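Local coordinates for putative regulatory protein SCO4313 (PDB 2OI8) that probably acts as a TetR-type transcription regulator, binding DNA through an N-terminal helix-turn-helix and pairing with a second copy of itself, at residues S178-E190 with S202-L214. Numbering follows the deposited sequence.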
loop_
_atom_site.group_PDB
_atom_site.type_symbol
_atom_site.label_atom_id
_atom_site.label_comp_id
_atom_site.label_asym_id
_atom_site.label_seq_id
_atom_site.Cartn_x
_atom_site.Cartn_y
_atom_site.Cartn_z
ATOM N N SER A 178 10.678 9.711 -7.054
ATOM C CA SER A 178 10.481 8.598 -8.003
ATOM C C SER A 178 11.024 7.250 -7.533
ATOM O O SER A 178 10.417 6.201 -7.779
ATOM C CB SER A 178 11.113 8.922 -9.353
ATOM O OG SER A 178 10.225 9.676 -10.149
ATOM N N PHE A 179 12.182 7.281 -6.898
ATOM C CA PHE A 179 12.757 6.097 -6.280
ATOM C C PHE A 179 11.790 5.599 -5.191
ATOM O O PHE A 179 11.410 4.432 -5.148
ATOM C CB PHE A 179 14.138 6.502 -5.734
ATOM C CG PHE A 179 14.819 5.474 -4.872
ATOM C CD1 PHE A 179 14.489 5.340 -3.529
ATOM C CD2 PHE A 179 15.856 4.699 -5.387
ATOM C CE1 PHE A 179 15.132 4.420 -2.732
ATOM C CE2 PHE A 179 16.517 3.777 -4.589
ATOM C CZ PHE A 179 16.157 3.640 -3.260
ATOM N N TRP A 180 11.389 6.513 -4.318
ATOM C CA TRP A 180 10.480 6.209 -3.229
ATOM C C TRP A 180 9.192 5.548 -3.753
ATOM O O TRP A 180 8.802 4.471 -3.304
ATOM C CB TRP A 180 10.150 7.510 -2.505
ATOM C CG TRP A 180 9.621 7.372 -1.131
ATOM C CD1 TRP A 180 8.463 7.902 -0.648
ATOM C CD2 TRP A 180 10.230 6.682 -0.047
ATOM N NE1 TRP A 180 8.307 7.579 0.669
ATOM C CE2 TRP A 180 9.377 6.826 1.067
ATOM C CE3 TRP A 180 11.416 5.951 0.096
ATOM C CZ2 TRP A 180 9.674 6.274 2.327
ATOM C CZ3 TRP A 180 11.711 5.386 1.360
ATOM C CH2 TRP A 180 10.837 5.555 2.450
ATOM N N SER A 181 8.548 6.179 -4.726
ATOM C CA SER A 181 7.223 5.736 -5.110
ATOM C C SER A 181 7.314 4.510 -5.977
ATOM O O SER A 181 6.563 3.581 -5.775
ATOM C CB SER A 181 6.476 6.847 -5.819
ATOM O OG SER A 181 7.145 7.117 -7.027
ATOM N N ARG A 182 8.233 4.493 -6.931
ATOM C CA ARG A 182 8.416 3.320 -7.790
ATOM C C ARG A 182 8.698 1.996 -7.034
ATOM O O ARG A 182 8.088 0.957 -7.340
ATOM C CB ARG A 182 9.491 3.579 -8.855
ATOM C CG ARG A 182 9.017 4.528 -9.918
ATOM C CD ARG A 182 9.995 4.709 -11.060
ATOM N NE ARG A 182 9.648 5.899 -11.848
ATOM C CZ ARG A 182 10.376 6.389 -12.857
ATOM N NH1 ARG A 182 11.502 5.801 -13.229
ATOM N NH2 ARG A 182 9.974 7.477 -13.496
ATOM N N LEU A 183 9.602 2.040 -6.057
ATOM C CA LEU A 183 9.980 0.841 -5.280
ATOM C C LEU A 183 8.949 0.389 -4.229
ATOM O O LEU A 183 8.839 -0.814 -3.905
ATOM C CB LEU A 183 11.355 1.065 -4.630
ATOM C CG LEU A 183 12.459 1.330 -5.662
ATOM C CD1 LEU A 183 13.765 1.524 -4.960
ATOM C CD2 LEU A 183 12.572 0.222 -6.707
ATOM N N HIS A 184 8.219 1.361 -3.679
ATOM C CA HIS A 184 7.082 1.069 -2.809
ATOM C C HIS A 184 5.929 0.460 -3.586
ATOM O O HIS A 184 5.223 -0.402 -3.061
ATOM C CB HIS A 184 6.650 2.300 -2.036
ATOM C CG HIS A 184 7.546 2.602 -0.879
ATOM N ND1 HIS A 184 7.539 1.849 0.277
ATOM C CD2 HIS A 184 8.497 3.552 -0.706
ATOM C CE1 HIS A 184 8.450 2.321 1.113
ATOM N NE2 HIS A 184 9.036 3.363 0.545
ATOM N N GLY A 185 5.780 0.890 -4.845
ATOM C CA GLY A 185 4.774 0.361 -5.762
ATOM C C GLY A 185 4.964 -1.126 -5.864
ATOM O O GLY A 185 4.022 -1.878 -5.677
ATOM N N VAL A 186 6.193 -1.571 -6.114
ATOM C CA VAL A 186 6.407 -3.016 -6.184
ATOM C C VAL A 186 6.446 -3.713 -4.815
ATOM O O VAL A 186 5.860 -4.764 -4.660
ATOM C CB VAL A 186 7.536 -3.433 -7.154
ATOM C CG1 VAL A 186 8.213 -2.237 -7.756
ATOM C CG2 VAL A 186 8.518 -4.418 -6.513
ATOM N N LEU A 187 7.048 -3.094 -3.813
ATOM C CA LEU A 187 7.070 -3.707 -2.496
ATOM C C LEU A 187 5.687 -3.932 -1.919
ATOM O O LEU A 187 5.385 -5.018 -1.411
ATOM C CB LEU A 187 7.941 -2.900 -1.515
ATOM C CG LEU A 187 9.437 -2.973 -1.809
ATOM C CD1 LEU A 187 10.200 -2.058 -0.865
ATOM C CD2 LEU A 187 9.940 -4.424 -1.737
ATOM N N SER A 188 4.830 -2.931 -1.992
ATOM C CA SER A 188 3.535 -3.117 -1.368
ATOM C C SER A 188 2.603 -3.936 -2.235
ATOM O O SER A 188 1.747 -4.646 -1.725
ATOM C CB SER A 188 2.934 -1.791 -0.968
ATOM O OG SER A 188 3.032 -0.913 -2.044
ATOM N N LEU A 189 2.792 -3.899 -3.548
ATOM C CA LEU A 189 2.027 -4.811 -4.406
ATOM C C LEU A 189 2.393 -6.228 -4.137
ATOM O O LEU A 189 1.516 -7.062 -4.088
ATOM C CB LEU A 189 2.175 -4.512 -5.899
ATOM C CG LEU A 189 1.406 -3.294 -6.419
ATOM C CD1 LEU A 189 1.709 -3.144 -7.894
ATOM C CD2 LEU A 189 -0.105 -3.440 -6.197
ATOM N N GLU A 190 3.678 -6.521 -3.942
ATOM C CA GLU A 190 4.040 -7.902 -3.595
ATOM C C GLU A 190 3.598 -8.305 -2.198
ATOM O O GLU A 190 2.940 -9.338 -2.047
ATOM C CB GLU A 190 5.498 -8.278 -3.901
ATOM C CG GLU A 190 6.600 -7.450 -3.311
ATOM C CD GLU A 190 7.920 -7.612 -4.103
ATOM O OE1 GLU A 190 8.219 -8.737 -4.587
ATOM O OE2 GLU A 190 8.669 -6.611 -4.243
ATOM N N SER A 202 8.674 -11.300 -9.147
ATOM C CA SER A 202 8.558 -9.893 -8.762
ATOM C C SER A 202 9.884 -9.275 -8.296
ATOM O O SER A 202 10.085 -8.080 -8.470
ATOM C CB SER A 202 7.491 -9.724 -7.678
ATOM O OG SER A 202 7.943 -10.235 -6.434
ATOM N N ALA A 203 10.778 -10.080 -7.719
ATOM C CA ALA A 203 12.121 -9.613 -7.384
ATOM C C ALA A 203 12.861 -9.091 -8.629
ATOM O O ALA A 203 13.661 -8.154 -8.541
ATOM C CB ALA A 203 12.915 -10.718 -6.713
ATOM N N LEU A 204 12.582 -9.696 -9.782
ATOM C CA LEU A 204 13.214 -9.286 -11.046
ATOM C C LEU A 204 12.552 -8.021 -11.547
ATOM O O LEU A 204 13.245 -7.103 -11.991
ATOM C CB LEU A 204 13.157 -10.394 -12.107
ATOM C CG LEU A 204 14.265 -11.455 -12.196
ATOM C CD1 LEU A 204 14.939 -11.779 -10.862
ATOM C CD2 LEU A 204 13.741 -12.740 -12.860
ATOM N N LEU A 205 11.217 -7.973 -11.446
ATOM C CA LEU A 205 10.476 -6.712 -11.627
ATOM C C LEU A 205 11.094 -5.560 -10.815
ATOM O O LEU A 205 11.353 -4.483 -11.358
ATOM C CB LEU A 205 8.981 -6.864 -11.310
ATOM C CG LEU A 205 8.231 -5.523 -11.249
ATOM C CD1 LEU A 205 8.296 -4.719 -12.556
ATOM C CD2 LEU A 205 6.790 -5.693 -10.786
ATOM N N PHE A 206 11.355 -5.813 -9.539
ATOM C CA PHE A 206 11.973 -4.837 -8.657
ATOM C C PHE A 206 13.330 -4.414 -9.201
ATOM O O PHE A 206 13.613 -3.212 -9.268
ATOM C CB PHE A 206 12.105 -5.419 -7.239
ATOM C CG PHE A 206 12.692 -4.461 -6.233
ATOM C CD1 PHE A 206 14.074 -4.244 -6.168
ATOM C CD2 PHE A 206 11.870 -3.792 -5.332
ATOM C CE1 PHE A 206 14.623 -3.360 -5.213
ATOM C CE2 PHE A 206 12.412 -2.888 -4.376
ATOM C CZ PHE A 206 13.789 -2.682 -4.316
ATOM N N GLU A 207 14.158 -5.395 -9.585
ATOM C CA GLU A 207 15.443 -5.121 -10.253
ATOM C C GLU A 207 15.296 -4.272 -11.508
ATOM O O GLU A 207 16.115 -3.369 -11.742
ATOM C CB GLU A 207 16.198 -6.404 -10.649
ATOM C CG GLU A 207 16.943 -7.104 -9.544
ATOM C CD GLU A 207 17.723 -6.156 -8.668
ATOM O OE1 GLU A 207 18.791 -5.651 -9.094
ATOM O OE2 GLU A 207 17.253 -5.923 -7.538
ATOM N N ALA A 208 14.295 -4.600 -12.329
ATOM C CA ALA A 208 14.049 -3.856 -13.553
ATOM C C ALA A 208 13.716 -2.399 -13.221
ATOM O O ALA A 208 14.336 -1.482 -13.763
ATOM C CB ALA A 208 12.950 -4.492 -14.358
ATOM N N GLU A 209 12.770 -2.187 -12.307
ATOM C CA GLU A 209 12.350 -0.837 -11.936
ATOM C C GLU A 209 13.488 -0.007 -11.368
ATOM O O GLU A 209 13.587 1.179 -11.650
ATOM C CB GLU A 209 11.175 -0.881 -10.961
ATOM C CG GLU A 209 9.855 -1.179 -11.638
ATOM C CD GLU A 209 9.434 -0.073 -12.577
ATOM O OE1 GLU A 209 8.935 0.958 -12.095
ATOM O OE2 GLU A 209 9.607 -0.214 -13.805
ATOM N N LEU A 210 14.344 -0.650 -10.577
ATOM C CA LEU A 210 15.529 -0.017 -10.036
ATOM C C LEU A 210 16.456 0.393 -11.173
ATOM O O LEU A 210 16.840 1.553 -11.282
ATOM C CB LEU A 210 16.244 -0.970 -9.073
ATOM C CG LEU A 210 17.687 -0.670 -8.630
ATOM C CD1 LEU A 210 17.813 0.664 -7.879
ATOM C CD2 LEU A 210 18.189 -1.810 -7.774
ATOM N N LYS A 211 16.799 -0.564 -12.026
ATOM C CA LYS A 211 17.716 -0.318 -13.128
ATOM C C LYS A 211 17.212 0.879 -13.950
ATOM O O LYS A 211 17.917 1.871 -14.094
ATOM C CB LYS A 211 17.860 -1.581 -13.985
ATOM C CG LYS A 211 19.296 -2.010 -14.235
ATOM C CD LYS A 211 19.398 -3.246 -15.148
ATOM C CE LYS A 211 19.434 -4.566 -14.352
ATOM N NZ LYS A 211 18.084 -5.076 -13.951
ATOM N N ASP A 212 15.974 0.778 -14.437
ATOM C CA ASP A 212 15.254 1.816 -15.200
ATOM C C ASP A 212 15.328 3.214 -14.575
ATOM O O ASP A 212 15.182 4.235 -15.249
ATOM C CB ASP A 212 13.784 1.393 -15.272
ATOM C CG ASP A 212 13.061 1.941 -16.479
ATOM O OD1 ASP A 212 12.967 3.178 -16.634
ATOM O OD2 ASP A 212 12.536 1.115 -17.252
ATOM N N LEU A 213 15.550 3.234 -13.269
ATOM C CA LEU A 213 15.469 4.441 -12.469
ATOM C C LEU A 213 16.857 5.039 -12.277
ATOM O O LEU A 213 17.021 6.259 -12.214
ATOM C CB LEU A 213 14.843 4.063 -11.129
ATOM C CG LEU A 213 14.787 4.948 -9.896
ATOM C CD1 LEU A 213 13.849 6.129 -10.095
ATOM C CD2 LEU A 213 14.313 4.052 -8.769
ATOM N N LEU A 214 17.845 4.155 -12.195
ATOM C CA LEU A 214 19.231 4.525 -11.998
ATOM C C LEU A 214 19.772 5.188 -13.279
ATOM O O LEU A 214 19.946 4.521 -14.307
ATOM C CB LEU A 214 20.028 3.271 -11.629
ATOM C CG LEU A 214 20.925 3.272 -10.389
ATOM C CD1 LEU A 214 21.125 1.847 -9.891
ATOM C CD2 LEU A 214 22.272 3.953 -10.670
HETATM O O HOH W 1 7.374 0.741 -9.832
HETATM O O HOH W 2 11.993 2.792 -12.570
#
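Leu183 lies over one face of the Phe206 ring, its CD2 4.1 Å from the ring centroid in a CH-pi contact, while Val186 CG2 meets the ring edge 3.6 Å from Phe206 CD2. Leu187 CD2 comes in obliquely at Phe206 CE2. Leucine suits position 183 because its other methyl, CD1, covers the centre of one face of the Phe179 ring; Ser178 CB lies over one face of the Arg182 guanidinium. The Phe206 ring is carried toward helix 178-190 because chi1 (-178°) sets CG opposite the backbone N. Cutting Phe206 back to an alanine is likely to leave Leu183 CD2, Val186 CG2 and Leu187 CD2 without the ring they pack on. The fork of Leu213 suits its place by putting CD2 3.8 Å from Phe179 CD2 and CD1 by Ser178 CB. Polar groups line the contact around Arg182 and Glu209. Water joins Arg182 O to Glu209 OE1, and a second links Arg182 NH1 to Glu209 O; Arg182 NE also forms a salt bridge with Glu209 of the second subunit, and Glu209 is bound in turn by Arg182 and Ser178 of that subunit. Ser202 OG donates a hydrogen bond of doubtful length to Glu190 OE1, and Glu190 forms a salt bridge with Arg97. The two helices run antiparallel (172°), axes 9.8 Å apart, as the C-terminal hairpin through which TetR-family proteins commonly dimerise, with helix 89-102 touching Leu183 and Phe206 and helix 104-111 touching Leu187.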